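Long-range contacts in lectin (Pleurotus ostreatus, PDB 6T0Q), which binds N-acetylgalactosamine and probably other galactose-type sugars, as a calcium-containing mushroom lectin built from sheets of antiparallel strands: residues P191-R196 with T291-Y296; A232-A237 with Y263-L268; A70-A75 with L101-Q106. One frame throughout, in Å; residues are numbered along the deposited sequence.

Interaction 1 of 3, residues P191-R196 with T291-Y296; sequences PVLPLR and TILITY
The hydroxyl of Thr-291 donates a short hydrogen bond to the backbone carbonyl of Pro-194, OG1 to O 2.7 Å, meeting that oxygen in the carbonyl plane with a C=O...donor angle of 154°. The methyl CG2 of Thr-291 also comes near this oxygen and turns toward CB of Leu-193, 4.2 Å away. Beside the hydroxyl, CD2 of Leu-195 passes OG1 of Thr-291 at 3.8 Å.

Leu-193 divides its two methyls between neighbouring parts of the strand: CD1 lies 3.4 Å from the carbonyl O of Thr-291, while CD2 rests on CB of Leu-293 at 4.0 Å. Its CG sits anti to the carbonyl carbon (chi1 -70°), which carries this fork over the strand. Further out, Phe-102 touches both Leu-193 and Leu-293, and a bound N-acetylglucosamine reaches Leu-293.

A second hydrogen bond joins OG1 of Thr-291 to OG of Ser-198, so the loop holds the hydroxyl from two places. With its proton given to the Pro-194 carbonyl, the threonine provides a buried polar link to a loop that otherwise meets this strand mainly through leucine side chains.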
ATOM      1  N   PRO A 191     -18.083 -24.888  -8.219  1.00 20.58           N
ATOM      2  CA  PRO A 191     -17.454 -24.545  -6.937  1.00 19.20           C
ATOM      3  C   PRO A 191     -17.327 -23.034  -6.799  1.00 19.45           C
ATOM      4  O   PRO A 191     -17.227 -22.313  -7.793  1.00 20.43           O
ATOM      5  CB  PRO A 191     -16.074 -25.220  -7.025  1.00 24.65           C
ATOM      6  CG  PRO A 191     -15.818 -25.363  -8.498  1.00 28.64           C
ATOM      7  CD  PRO A 191     -17.172 -25.655  -9.093  1.00 27.00           C
ATOM      8  N   VAL A 192     -17.343 -22.550  -5.548  1.00 20.22           N
ATOM      9  CA  VAL A 192     -17.255 -21.105  -5.325  1.00 20.59           C
ATOM     10  C   VAL A 192     -15.975 -20.543  -5.938  1.00 22.25           C
ATOM     11  O   VAL A 192     -15.991 -19.486  -6.583  1.00 20.01           O
ATOM     12  CB  VAL A 192     -17.364 -20.768  -3.825  1.00 21.05           C
ATOM     13  CG1 VAL A 192     -16.319 -21.557  -2.977  1.00 18.99           C
ATOM     14  CG2 VAL A 192     -17.208 -19.276  -3.622  1.00 19.19           C
ATOM     15  N   LEU A 193     -14.858 -21.249  -5.766  1.00 20.07           N
ATOM     16  CA  LEU A 193     -13.553 -20.924  -6.329  1.00 20.51           C
ATOM     17  C   LEU A 193     -12.849 -22.229  -6.663  1.00 20.57           C
ATOM     18  O   LEU A 193     -13.117 -23.257  -6.027  1.00 19.06           O
ATOM     19  CB  LEU A 193     -12.672 -20.123  -5.350  1.00 18.70           C
ATOM     20  CG  LEU A 193     -13.095 -18.682  -5.054  1.00 21.43           C
ATOM     21  CD1 LEU A 193     -12.283 -18.125  -3.878  1.00 21.26           C
ATOM     22  CD2 LEU A 193     -12.904 -17.820  -6.302  1.00 22.30           C
ATOM     23  N   PRO A 194     -11.943 -22.225  -7.639  1.00 20.12           N
ATOM     24  CA  PRO A 194     -11.162 -23.439  -7.908  1.00 21.67           C
ATOM     25  C   PRO A 194     -10.051 -23.595  -6.881  1.00 22.01           C
ATOM     26  O   PRO A 194      -9.487 -22.609  -6.397  1.00 20.02           O
ATOM     27  CB  PRO A 194     -10.586 -23.183  -9.307  1.00 22.49           C
ATOM     28  CG  PRO A 194     -10.382 -21.689  -9.324  1.00 24.60           C
ATOM     29  CD  PRO A 194     -11.604 -21.136  -8.574  1.00 18.76           C
ATOM     30  N   LEU A 195      -9.758 -24.848  -6.529  1.00 21.01           N
ATOM     31  CA  LEU A 195      -8.475 -25.159  -5.902  1.00 20.71           C
ATOM     32  C   LEU A 195      -7.441 -25.583  -6.934  1.00 24.38           C
ATOM     33  O   LEU A 195      -6.235 -25.403  -6.715  1.00 19.82           O
ATOM     34  CB  LEU A 195      -8.642 -26.254  -4.846  1.00 21.75           C
ATOM     35  CG  LEU A 195      -9.376 -25.791  -3.591  1.00 18.76           C
ATOM     36  CD1 LEU A 195      -9.524 -26.950  -2.630  1.00 23.68           C
ATOM     37  CD2 LEU A 195      -8.648 -24.594  -2.939  1.00 16.84           C
ATOM     38  N   ARG A 196      -7.892 -26.145  -8.053  1.00 20.90           N
ATOM     39  CA  ARG A 196      -7.045 -26.260  -9.226  1.00 22.84           C
ATOM     40  C   ARG A 196      -6.413 -24.907  -9.525  1.00 25.55           C
ATOM     41  O   ARG A 196      -7.099 -23.882  -9.538  1.00 24.28           O
ATOM     42  CB  ARG A 196      -7.884 -26.740 -10.412  1.00 26.27           C
ATOM     43  CG  ARG A 196      -7.119 -26.846 -11.720  1.00 39.81           C
ATOM     44  CD  ARG A 196      -8.064 -27.235 -12.859  1.00 50.65           C
ATOM     45  NE  ARG A 196      -8.854 -28.425 -12.550  1.00 59.54           N
ATOM     46  CZ  ARG A 196      -8.615 -29.630 -13.059  1.00 72.78           C
ATOM     47  NH1 ARG A 196      -7.597 -29.799 -13.897  1.00 74.86           N
ATOM     48  NH2 ARG A 196      -9.383 -30.665 -12.727  1.00 72.89           N
ATOM     49  N   THR A 291      -7.452 -20.249  -2.131  1.00 19.62           N
ATOM     50  CA  THR A 291      -7.661 -19.427  -3.312  1.00 17.77           C
ATOM     51  C   THR A 291      -8.428 -18.202  -2.855  1.00 20.83           C
ATOM     52  O   THR A 291      -9.392 -18.325  -2.094  1.00 21.36           O
ATOM     53  CB  THR A 291      -8.441 -20.179  -4.401  1.00 20.28           C
ATOM     54  OG1 THR A 291      -7.749 -21.391  -4.731  1.00 20.00           O
ATOM     55  CG2 THR A 291      -8.586 -19.308  -5.669  1.00 19.74           C
ATOM     56  N   ILE A 292      -7.996 -17.029  -3.296  1.00 19.61           N
ATOM     57  CA  ILE A 292      -8.584 -15.766  -2.865  1.00 20.39           C
ATOM     58  C   ILE A 292      -8.874 -14.938  -4.102  1.00 22.34           C
ATOM     59  O   ILE A 292      -7.980 -14.732  -4.932  1.00 22.12           O
ATOM     60  CB  ILE A 292      -7.647 -14.983  -1.925  1.00 22.81           C
ATOM     61  CG1 ILE A 292      -7.323 -15.786  -0.666  1.00 20.62           C
ATOM     62  CG2 ILE A 292      -8.269 -13.614  -1.578  1.00 22.80           C
ATOM     63  CD1 ILE A 292      -6.125 -15.214   0.099  1.00 21.81           C
ATOM     64  N   LEU A 293     -10.103 -14.446  -4.224  1.00 20.64           N
ATOM     65  CA  LEU A 293     -10.443 -13.507  -5.286  1.00 21.02           C
ATOM     66  C   LEU A 293     -10.850 -12.178  -4.668  1.00 21.09           C
ATOM     67  O   LEU A 293     -11.712 -12.140  -3.783  1.00 21.89           O
ATOM     68  CB  LEU A 293     -11.574 -14.039  -6.176  1.00 25.35           C
ATOM     69  CG  LEU A 293     -11.760 -13.219  -7.458  1.00 25.98           C
ATOM     70  CD1 LEU A 293     -12.166 -14.130  -8.593  1.00 36.07           C
ATOM     71  CD2 LEU A 293     -12.810 -12.149  -7.275  1.00 37.62           C
ATOM     72  N   ILE A 294     -10.240 -11.100  -5.150  1.00 18.66           N
ATOM     73  CA  ILE A 294     -10.503  -9.749  -4.678  1.00 18.37           C
ATOM     74  C   ILE A 294     -11.176  -8.978  -5.806  1.00 20.17           C
ATOM     75  O   ILE A 294     -10.718  -9.033  -6.952  1.00 20.00           O
ATOM     76  CB  ILE A 294      -9.195  -9.066  -4.241  1.00 22.11           C
ATOM     77  CG1 ILE A 294      -8.626  -9.772  -3.009  1.00 23.83           C
ATOM     78  CG2 ILE A 294      -9.417  -7.605  -3.973  1.00 18.47           C
ATOM     79  CD1 ILE A 294      -7.165  -9.449  -2.767  1.00 27.23           C
ATOM     80  N   THR A 295     -12.258  -8.271  -5.492  1.00 19.61           N
ATOM     81  CA  THR A 295     -12.929  -7.434  -6.479  1.00 20.50           C
ATOM     82  C   THR A 295     -12.505  -5.980  -6.316  1.00 21.90           C
ATOM     83  O   THR A 295     -12.270  -5.502  -5.203  1.00 21.29           O
ATOM     84  CB  THR A 295     -14.456  -7.538  -6.361  1.00 23.13           C
ATOM     85  OG1 THR A 295     -14.853  -7.204  -5.032  1.00 23.18           O
ATOM     86  CG2 THR A 295     -14.942  -8.966  -6.668  1.00 21.98           C
ATOM     87  N   TYR A 296     -12.426  -5.277  -7.442  1.00 22.09           N
ATOM     88  CA  TYR A 296     -12.065  -3.867  -7.473  1.00 24.51           C
ATOM     89  C   TYR A 296     -13.220  -3.021  -7.997  1.00 23.78           C
ATOM     90  O   TYR A 296     -14.075  -3.498  -8.751  1.00 20.19           O
ATOM     91  CB  TYR A 296     -10.820  -3.644  -8.334  1.00 22.58           C
ATOM     92  CG  TYR A 296      -9.592  -4.231  -7.681  1.00 22.53           C
ATOM     93  CD1 TYR A 296      -8.943  -3.552  -6.655  1.00 20.72           C
ATOM     94  CD2 TYR A 296      -9.102  -5.474  -8.066  1.00 22.89           C
ATOM     95  CE1 TYR A 296      -7.827  -4.083  -6.037  1.00 21.63           C
ATOM     96  CE2 TYR A 296      -7.975  -6.028  -7.452  1.00 21.97           C
ATOM     97  CZ  TYR A 296      -7.347  -5.324  -6.433  1.00 25.93           C
ATOM     98  OH  TYR A 296      -6.233  -5.843  -5.814  1.00 26.45           O
TER

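Interaction 2 of 3, residues A232-A237 with Y263-L268; sequences ATVLIA and YTIPNL
Ala-232 opens the pairing with Ile-265 through two backbone bonds: its N donates to Ile-265 O at 3.0 Å, and Ile-265 N returns to Ala-232 O at 2.7 Å. The methyl of Ala-232 lies 4.1 Å from CB of Ile-265, and both methyls of Leu-268, from the loop that follows, close over it, CD1 coming to 4.0 Å from that CB.

Thr-233 faces Thr-264 in a non-hydrogen-bonded pair, and a single water bridges their hydroxyls, 2.6 Å from OG1 of Thr-233 and 2.7 Å from OG1 of Thr-264. Each threonine has OG1 anti to its own carbonyl carbon (chi1 -54° and -70°), so both hydroxyls can reach the one water. The water-bridged side-chain hydroxyls therefore lie on the side of the sheet away from the alanine and isoleucine.

Val-234 forms the next hydrogen-bonded pair, now with Tyr-263, with one backbone bond in each direction, and its CG2 lies loosely beside CG1 of Ile-265. Next on the same face, Ile-236 sends CG2 to the edge of the Tyr-263 ring, in its plane, 3.8 Å from CE2. The phenol oxygen goes further, to the hydroxyl of Tyr-242 and a bound glycerol.

Ala-232, Val-234, Ile-236, Tyr-263 and Ile-265 thus make one apolar face, where Leu-244 covers Val-234 and Tyr-263 while Val-246 covers Ile-265. Strand 241-246 belongs to a second sheet, and two antiparallel sheets packed face to face through such side chains are typical of a beta-sandwich, as in carbohydrate-binding modules.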
ATOM      1  N   ALA A 232     -13.505  -9.624  -0.790  1.00 19.72           N
ATOM      2  CA  ALA A 232     -12.740 -10.824  -1.098  1.00 21.68           C
ATOM      3  C   ALA A 232     -13.566 -12.054  -0.760  1.00 24.44           C
ATOM      4  O   ALA A 232     -14.366 -12.051   0.184  1.00 21.83           O
ATOM      5  CB  ALA A 232     -11.409 -10.893  -0.348  1.00 22.00           C
ATOM      6  N   THR A 233     -13.380 -13.090  -1.564  1.00 21.63           N
ATOM      7  CA  THR A 233     -13.896 -14.420  -1.282  1.00 20.46           C
ATOM      8  C   THR A 233     -12.702 -15.336  -1.089  1.00 22.14           C
ATOM      9  O   THR A 233     -11.770 -15.312  -1.897  1.00 19.90           O
ATOM     10  CB  THR A 233     -14.781 -14.914  -2.421  1.00 22.87           C
ATOM     11  OG1 THR A 233     -15.800 -13.934  -2.669  1.00 23.38           O
ATOM     12  CG2 THR A 233     -15.440 -16.258  -2.049  1.00 18.90           C
ATOM     13  N   VAL A 234     -12.713 -16.121  -0.014  1.00 22.21           N
ATOM     14  CA  VAL A 234     -11.581 -16.974   0.346  1.00 21.33           C
ATOM     15  C   VAL A 234     -12.060 -18.412   0.436  1.00 20.27           C
ATOM     16  O   VAL A 234     -13.066 -18.695   1.093  1.00 24.68           O
ATOM     17  CB  VAL A 234     -10.939 -16.544   1.680  1.00 20.57           C
ATOM     18  CG1 VAL A 234      -9.765 -17.478   2.036  1.00 22.95           C
ATOM     19  CG2 VAL A 234     -10.493 -15.100   1.613  1.00 21.49           C
ATOM     20  N   LEU A 235     -11.336 -19.315  -0.216  1.00 18.74           N
ATOM     21  CA  LEU A 235     -11.547 -20.748  -0.092  1.00 18.46           C
ATOM     22  C   LEU A 235     -10.288 -21.355   0.515  1.00 21.46           C
ATOM     23  O   LEU A 235      -9.193 -21.098   0.014  1.00 20.09           O
ATOM     24  CB  LEU A 235     -11.831 -21.359  -1.466  1.00 17.60           C
ATOM     25  CG  LEU A 235     -11.996 -22.872  -1.487  1.00 19.42           C
ATOM     26  CD1 LEU A 235     -13.236 -23.247  -0.705  1.00 20.74           C
ATOM     27  CD2 LEU A 235     -12.076 -23.357  -2.936  1.00 16.78           C
ATOM     28  N   ILE A 236     -10.422 -22.141   1.588  1.00 18.30           N
ATOM     29  CA  ILE A 236      -9.236 -22.603   2.309  1.00 17.64           C
ATOM     30  C   ILE A 236      -9.469 -23.980   2.928  1.00 21.36           C
ATOM     31  O   ILE A 236     -10.577 -24.313   3.365  1.00 20.25           O
ATOM     32  CB  ILE A 236      -8.833 -21.567   3.385  1.00 20.33           C
ATOM     33  CG1 ILE A 236      -7.579 -21.995   4.153  1.00 21.02           C
ATOM     34  CG2 ILE A 236      -9.992 -21.312   4.365  1.00 19.32           C
ATOM     35  CD1 ILE A 236      -7.013 -20.818   4.987  1.00 18.37           C
ATOM     36  N   ALA A 237      -8.401 -24.780   2.974  1.00 20.04           N
ATOM     37  CA  ALA A 237      -8.391 -26.041   3.708  1.00 22.05           C
ATOM     38  C   ALA A 237      -6.971 -26.303   4.188  1.00 23.17           C
ATOM     39  O   ALA A 237      -6.006 -25.780   3.624  1.00 20.61           O
ATOM     40  CB  ALA A 237      -8.892 -27.212   2.847  1.00 17.34           C
ATOM     41  N   TYR A 263     -15.270 -18.169   2.774  1.00 16.78           N
ATOM     42  CA  TYR A 263     -15.586 -16.980   3.547  1.00 20.73           C
ATOM     43  C   TYR A 263     -15.743 -15.782   2.625  1.00 23.52           C
ATOM     44  O   TYR A 263     -15.087 -15.690   1.584  1.00 21.78           O
ATOM     45  CB  TYR A 263     -14.496 -16.658   4.577  1.00 20.58           C
ATOM     46  CG  TYR A 263     -14.217 -17.790   5.527  1.00 25.33           C
ATOM     47  CD1 TYR A 263     -14.974 -17.946   6.684  1.00 23.66           C
ATOM     48  CD2 TYR A 263     -13.194 -18.704   5.273  1.00 22.69           C
ATOM     49  CE1 TYR A 263     -14.729 -18.992   7.567  1.00 23.70           C
ATOM     50  CE2 TYR A 263     -12.936 -19.749   6.153  1.00 23.88           C
ATOM     51  CZ  TYR A 263     -13.708 -19.881   7.298  1.00 22.11           C
ATOM     52  OH  TYR A 263     -13.461 -20.913   8.171  1.00 25.21           O
ATOM     53  N   THR A 264     -16.597 -14.848   3.042  1.00 20.44           N
ATOM     54  CA  THR A 264     -16.752 -13.561   2.375  1.00 18.98           C
ATOM     55  C   THR A 264     -16.181 -12.469   3.271  1.00 21.85           C
ATOM     56  O   THR A 264     -16.476 -12.433   4.469  1.00 22.89           O
ATOM     57  CB  THR A 264     -18.229 -13.283   2.066  1.00 24.48           C
ATOM     58  OG1 THR A 264     -18.673 -14.179   1.039  1.00 24.31           O
ATOM     59  CG2 THR A 264     -18.439 -11.824   1.614  1.00 22.84           C
ATOM     60  N   ILE A 265     -15.355 -11.600   2.695  1.00 19.21           N
ATOM     61  CA  ILE A 265     -14.787 -10.450   3.399  1.00 19.92           C
ATOM     62  C   ILE A 265     -15.391  -9.221   2.737  1.00 24.46           C
ATOM     63  O   ILE A 265     -14.902  -8.791   1.685  1.00 22.57           O
ATOM     64  CB  ILE A 265     -13.250 -10.406   3.309  1.00 22.13           C
ATOM     65  CG1 ILE A 265     -12.625 -11.785   3.555  1.00 29.53           C
ATOM     66  CG2 ILE A 265     -12.686  -9.289   4.223  1.00 22.56           C
ATOM     67  CD1 ILE A 265     -12.885 -12.350   4.901  1.00 33.78           C
ATOM     68  N   PRO A 266     -16.461  -8.646   3.283  1.00 24.75           N
ATOM     69  CA  PRO A 266     -17.166  -7.557   2.594  1.00 23.01           C
ATOM     70  C   PRO A 266     -16.609  -6.176   2.889  1.00 28.16           C
ATOM     71  O   PRO A 266     -17.137  -5.192   2.360  1.00 27.05           O
ATOM     72  CB  PRO A 266     -18.590  -7.687   3.159  1.00 22.34           C
ATOM     73  CG  PRO A 266     -18.345  -8.102   4.591  1.00 27.38           C
ATOM     74  CD  PRO A 266     -17.097  -8.994   4.566  1.00 23.61           C
ATOM     75  N   ASN A 267     -15.564  -6.076   3.706  1.00 22.64           N
ATOM     76  CA  ASN A 267     -15.110  -4.799   4.246  1.00 27.94           C
ATOM     77  C   ASN A 267     -13.597  -4.669   4.125  1.00 30.44           C
ATOM     78  O   ASN A 267     -12.914  -4.275   5.069  1.00 26.43           O
ATOM     79  CB  ASN A 267     -15.541  -4.661   5.703  1.00 28.30           C
ATOM     80  CG  ASN A 267     -14.935  -5.738   6.591  1.00 30.75           C
ATOM     81  OD1 ASN A 267     -14.612  -6.832   6.126  1.00 26.60           O
ATOM     82  ND2 ASN A 267     -14.767  -5.427   7.871  1.00 30.89           N
ATOM     83  N   LEU A 268     -13.053  -5.005   2.954  1.00 25.72           N
ATOM     84  CA  LEU A 268     -11.622  -4.842   2.716  1.00 29.44           C
ATOM     85  C   LEU A 268     -11.196  -3.387   2.901  1.00 30.78           C
ATOM     86  O   LEU A 268     -11.981  -2.456   2.705  1.00 26.03           O
ATOM     87  CB  LEU A 268     -11.261  -5.284   1.301  1.00 21.97           C
ATOM     88  CG  LEU A 268     -11.380  -6.759   0.935  1.00 22.51           C
ATOM     89  CD1 LEU A 268     -10.999  -6.931  -0.527  1.00 19.35           C
ATOM     90  CD2 LEU A 268     -10.458  -7.567   1.835  1.00 22.07           C
TER
HETATM   91  O   HOH W   1     -18.072 -13.433  -1.446  1.00 30.97           O

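Interaction 3 of 3, residues A70-A75 with L101-Q106; sequences ATIVVA and LFVALQ. With NAG (2-acetamido-2-deoxy-beta-D-glucopyranose), chain C.
Leu-101 and Ile-72 form a hydrogen-bonded antiparallel pair: Ile-72 N donates to Leu-101 O at 2.7 Å, and Leu-101 N returns a bond to Ile-72 O. Their side chains leave the same face with CB atoms 4.1 Å apart. From there CD1 of Leu-101 crosses to CG1 of Val-74, while its other methyl, CD2, turns to the bound N-acetylglucosamine, 3.7 Å from the sugar's O3. Ile-72 reaches the opposite way along the partner strand: chi1 of -64° sets CG1 beside its backbone N, and the extended branch brings CD1 to 3.8 Å from CG1 of Val-103.

Ala-70 is the third main contributor. It pairs with Val-103 by a 2.9 Å bond from Ala-70 N to Val-103 O and a longer return bond, and its methyl meets both CG1 of Val-103 and CD1 of Leu-105, the latter at 3.8 Å.

On the other face, Thr-71 and Phe-102 run side by side, the hydroxyl and methyl of the threonine near CE2 of the ring. The backbone N of Phe-102 points outward from the pairing and donates to the acetamide O7 of the sugar at 3.1 Å, while the acetamide methyl C8 meets the ring at its edge.

Strand 98-104 is outermost in its sheet within this chain, next to strand 67-76, with strand 126-135 beyond. Phe-82 of strand 79-84 covers Ile-72 and Leu-101, whereas the Phe-102 side chain touches Val-192 and Thr-233.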
ATOM      1  N   ALA A  70     -21.351  -8.450  -5.482  1.00 21.14           N
ATOM      2  CA  ALA A  70     -22.294  -9.494  -5.869  1.00 22.74           C
ATOM      3  C   ALA A  70     -21.568 -10.789  -6.173  1.00 22.74           C
ATOM      4  O   ALA A  70     -20.473 -10.777  -6.743  1.00 20.01           O
ATOM      5  CB  ALA A  70     -23.113  -9.115  -7.112  1.00 20.31           C
ATOM      6  N   THR A  71     -22.205 -11.898  -5.799  1.00 21.04           N
ATOM      7  CA  THR A  71     -21.848 -13.230  -6.265  1.00 21.64           C
ATOM      8  C   THR A  71     -22.811 -13.595  -7.389  1.00 22.81           C
ATOM      9  O   THR A  71     -24.029 -13.535  -7.200  1.00 22.48           O
ATOM     10  CB  THR A  71     -21.946 -14.242  -5.126  1.00 24.93           C
ATOM     11  OG1 THR A  71     -21.021 -13.886  -4.090  1.00 26.78           O
ATOM     12  CG2 THR A  71     -21.648 -15.645  -5.628  1.00 22.89           C
ATOM     13  N   ILE A  72     -22.277 -13.947  -8.554  1.00 18.28           N
ATOM     14  CA  ILE A  72     -23.099 -14.203  -9.735  1.00 20.01           C
ATOM     15  C   ILE A  72     -22.907 -15.645 -10.181  1.00 21.14           C
ATOM     16  O   ILE A  72     -21.777 -16.149 -10.200  1.00 21.42           O
ATOM     17  CB  ILE A  72     -22.743 -13.222 -10.874  1.00 21.74           C
ATOM     18  CG1 ILE A  72     -23.071 -11.782 -10.448  1.00 21.84           C
ATOM     19  CG2 ILE A  72     -23.462 -13.597 -12.188  1.00 20.12           C
ATOM     20  CD1 ILE A  72     -22.362 -10.715 -11.276  1.00 22.23           C
ATOM     21  N   VAL A  73     -24.006 -16.315 -10.536  1.00 15.88           N
ATOM     22  CA  VAL A  73     -23.943 -17.598 -11.235  1.00 17.08           C
ATOM     23  C   VAL A  73     -24.761 -17.463 -12.509  1.00 20.42           C
ATOM     24  O   VAL A  73     -25.916 -17.024 -12.457  1.00 18.37           O
ATOM     25  CB  VAL A  73     -24.463 -18.770 -10.379  1.00 21.21           C
ATOM     26  CG1 VAL A  73     -24.459 -20.068 -11.215  1.00 15.37           C
ATOM     27  CG2 VAL A  73     -23.598 -18.950  -9.112  1.00 18.23           C
ATOM     28  N   VAL A  74     -24.171 -17.836 -13.649  1.00 16.47           N
ATOM     29  CA  VAL A  74     -24.820 -17.637 -14.944  1.00 17.76           C
ATOM     30  C   VAL A  74     -24.664 -18.903 -15.783  1.00 21.90           C
ATOM     31  O   VAL A  74     -23.633 -19.583 -15.722  1.00 18.91           O
ATOM     32  CB  VAL A  74     -24.261 -16.389 -15.672  1.00 20.81           C
ATOM     33  CG1 VAL A  74     -22.738 -16.471 -15.832  1.00 22.38           C
ATOM     34  CG2 VAL A  74     -24.947 -16.200 -17.029  1.00 17.26           C
ATOM     35  N   ALA A  75     -25.710 -19.239 -16.538  1.00 18.52           N
ATOM     36  CA  ALA A  75     -25.700 -20.381 -17.440  1.00 18.74           C
ATOM     37  C   ALA A  75     -26.343 -19.962 -18.751  1.00 22.59           C
ATOM     38  O   ALA A  75     -27.140 -19.021 -18.794  1.00 19.85           O
ATOM     39  CB  ALA A  75     -26.451 -21.579 -16.847  1.00 15.80           C
ATOM     40  N   LEU A 101     -19.133 -15.800 -11.079  1.00 20.30           N
ATOM     41  CA  LEU A 101     -18.485 -14.513 -11.315  1.00 20.15           C
ATOM     42  C   LEU A 101     -18.660 -13.645 -10.074  1.00 23.03           C
ATOM     43  O   LEU A 101     -19.678 -13.738  -9.385  1.00 22.39           O
ATOM     44  CB  LEU A 101     -19.079 -13.804 -12.547  1.00 17.90           C
ATOM     45  CG  LEU A 101     -19.034 -14.533 -13.902  1.00 20.57           C
ATOM     46  CD1 LEU A 101     -19.829 -13.754 -14.938  1.00 24.36           C
ATOM     47  CD2 LEU A 101     -17.582 -14.715 -14.391  1.00 22.10           C
ATOM     48  N   PHE A 102     -17.669 -12.787  -9.795  1.00 20.77           N
ATOM     49  CA  PHE A 102     -17.703 -11.887  -8.640  1.00 22.40           C
ATOM     50  C   PHE A 102     -17.401 -10.469  -9.103  1.00 24.57           C
ATOM     51  O   PHE A 102     -16.550 -10.276  -9.977  1.00 23.49           O
ATOM     52  CB  PHE A 102     -16.676 -12.302  -7.566  1.00 22.27           C
ATOM     53  CG  PHE A 102     -16.823 -13.727  -7.095  1.00 21.00           C
ATOM     54  CD1 PHE A 102     -16.179 -14.757  -7.756  1.00 27.69           C
ATOM     55  CD2 PHE A 102     -17.602 -14.026  -5.987  1.00 27.48           C
ATOM     56  CE1 PHE A 102     -16.313 -16.075  -7.329  1.00 25.81           C
ATOM     57  CE2 PHE A 102     -17.740 -15.344  -5.544  1.00 25.01           C
ATOM     58  CZ  PHE A 102     -17.097 -16.366  -6.215  1.00 27.14           C
ATOM     59  N   VAL A 103     -18.077  -9.473  -8.522  1.00 20.71           N
ATOM     60  CA  VAL A 103     -17.938  -8.101  -9.020  1.00 17.57           C
ATOM     61  C   VAL A 103     -18.299  -7.115  -7.912  1.00 22.45           C
ATOM     62  O   VAL A 103     -19.202  -7.362  -7.103  1.00 21.51           O
ATOM     63  CB  VAL A 103     -18.803  -7.881 -10.288  1.00 21.59           C
ATOM     64  CG1 VAL A 103     -20.294  -7.882  -9.941  1.00 20.75           C
ATOM     65  CG2 VAL A 103     -18.409  -6.575 -11.000  1.00 18.17           C
ATOM     66  N   ALA A 104     -17.574  -5.994  -7.881  1.00 23.62           N
ATOM     67  CA  ALA A 104     -17.947  -4.840  -7.070  1.00 25.39           C
ATOM     68  C   ALA A 104     -19.115  -4.088  -7.707  1.00 25.60           C
ATOM     69  O   ALA A 104     -19.303  -4.108  -8.925  1.00 25.29           O
ATOM     70  CB  ALA A 104     -16.759  -3.885  -6.907  1.00 22.79           C
ATOM     71  N   LEU A 105     -19.893  -3.398  -6.875  1.00 22.32           N
ATOM     72  CA  LEU A 105     -21.124  -2.765  -7.333  1.00 25.15           C
ATOM     73  C   LEU A 105     -21.126  -1.281  -6.996  1.00 30.58           C
ATOM     74  O   LEU A 105     -20.428  -0.827  -6.087  1.00 25.05           O
ATOM     75  CB  LEU A 105     -22.358  -3.427  -6.703  1.00 21.82           C
ATOM     76  CG  LEU A 105     -22.576  -4.888  -7.101  1.00 24.60           C
ATOM     77  CD1 LEU A 105     -23.834  -5.414  -6.411  1.00 23.23           C
ATOM     78  CD2 LEU A 105     -22.689  -5.007  -8.622  1.00 23.99           C
ATOM     79  N   GLN A 106     -21.940  -0.535  -7.743  1.00 29.24           N
ATOM     80  CA  GLN A 106     -22.278   0.827  -7.367  1.00 31.21           C
ATOM     81  C   GLN A 106     -23.261   0.813  -6.198  1.00 30.41           C
ATOM     82  O   GLN A 106     -24.024  -0.142  -6.030  1.00 26.80           O
ATOM     83  CB  GLN A 106     -22.883   1.575  -8.556  1.00 28.86           C
ATOM     84  CG  GLN A 106     -21.888   1.812  -9.690  1.00 29.48           C
ATOM     85  CD  GLN A 106     -22.563   2.172 -10.997  1.00 32.99           C
ATOM     86  OE1 GLN A 106     -23.795   2.206 -11.094  1.00 37.01           O
ATOM     87  NE2 GLN A 106     -21.761   2.437 -12.011  1.00 27.08           N
TER
HETATM   88  C1  NAG C   1     -12.074 -11.468 -13.285  1.00 31.10           C
HETATM   89  C2  NAG C   1     -13.261 -12.361 -13.677  1.00 24.57           C
HETATM   90  C3  NAG C   1     -13.001 -13.049 -15.037  1.00 30.40           C
HETATM   91  C4  NAG C   1     -12.502 -12.072 -16.099  1.00 40.98           C
HETATM   92  C5  NAG C   1     -11.351 -11.231 -15.553  1.00 45.18           C
HETATM   93  C6  NAG C   1     -10.913 -10.134 -16.503  1.00 51.53           C
HETATM   94  C7  NAG C   1     -14.610 -13.458 -11.909  1.00 30.06           C
HETATM   95  C8  NAG C   1     -14.665 -14.604 -10.945  1.00 42.09           C
HETATM   96  N2  NAG C   1     -13.497 -13.371 -12.654  1.00 28.45           N
HETATM   97  O3  NAG C   1     -14.196 -13.668 -15.503  1.00 27.10           O
HETATM   98  O4  NAG C   1     -12.216 -12.650 -17.318  1.00 42.24           O
HETATM   99  O5  NAG C   1     -11.774 -10.580 -14.348  1.00 37.26           O
HETATM  100  O6  NAG C   1     -11.974  -9.229 -16.781  1.00 50.25           O
HETATM  101  O7  NAG C   1     -15.519 -12.658 -12.004  1.00 28.18           O

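How the interactions relate
Along the chain interaction 3 closes first; interaction 1 then opens and encloses interaction 2. Interactions 1 and 2 have centres 9 Å apart and share a sheet, where strand 229-239 lies between 261-265 and 287-296; Leu-235 N and Thr-291 O, 2.9 Å apart, probably form one of the bonds joining them. Interaction 3 lies in a separate four-stranded sheet, about 12 Å from the centre of interaction 1 and 15 Å from that of interaction 2. Phe-102 bridges all three, touching Leu-193, Leu-293 and Thr-233. Leu-101, Phe-102 and Leu-293 line one glycan pocket, so the bound sugar lies where the two sheets meet.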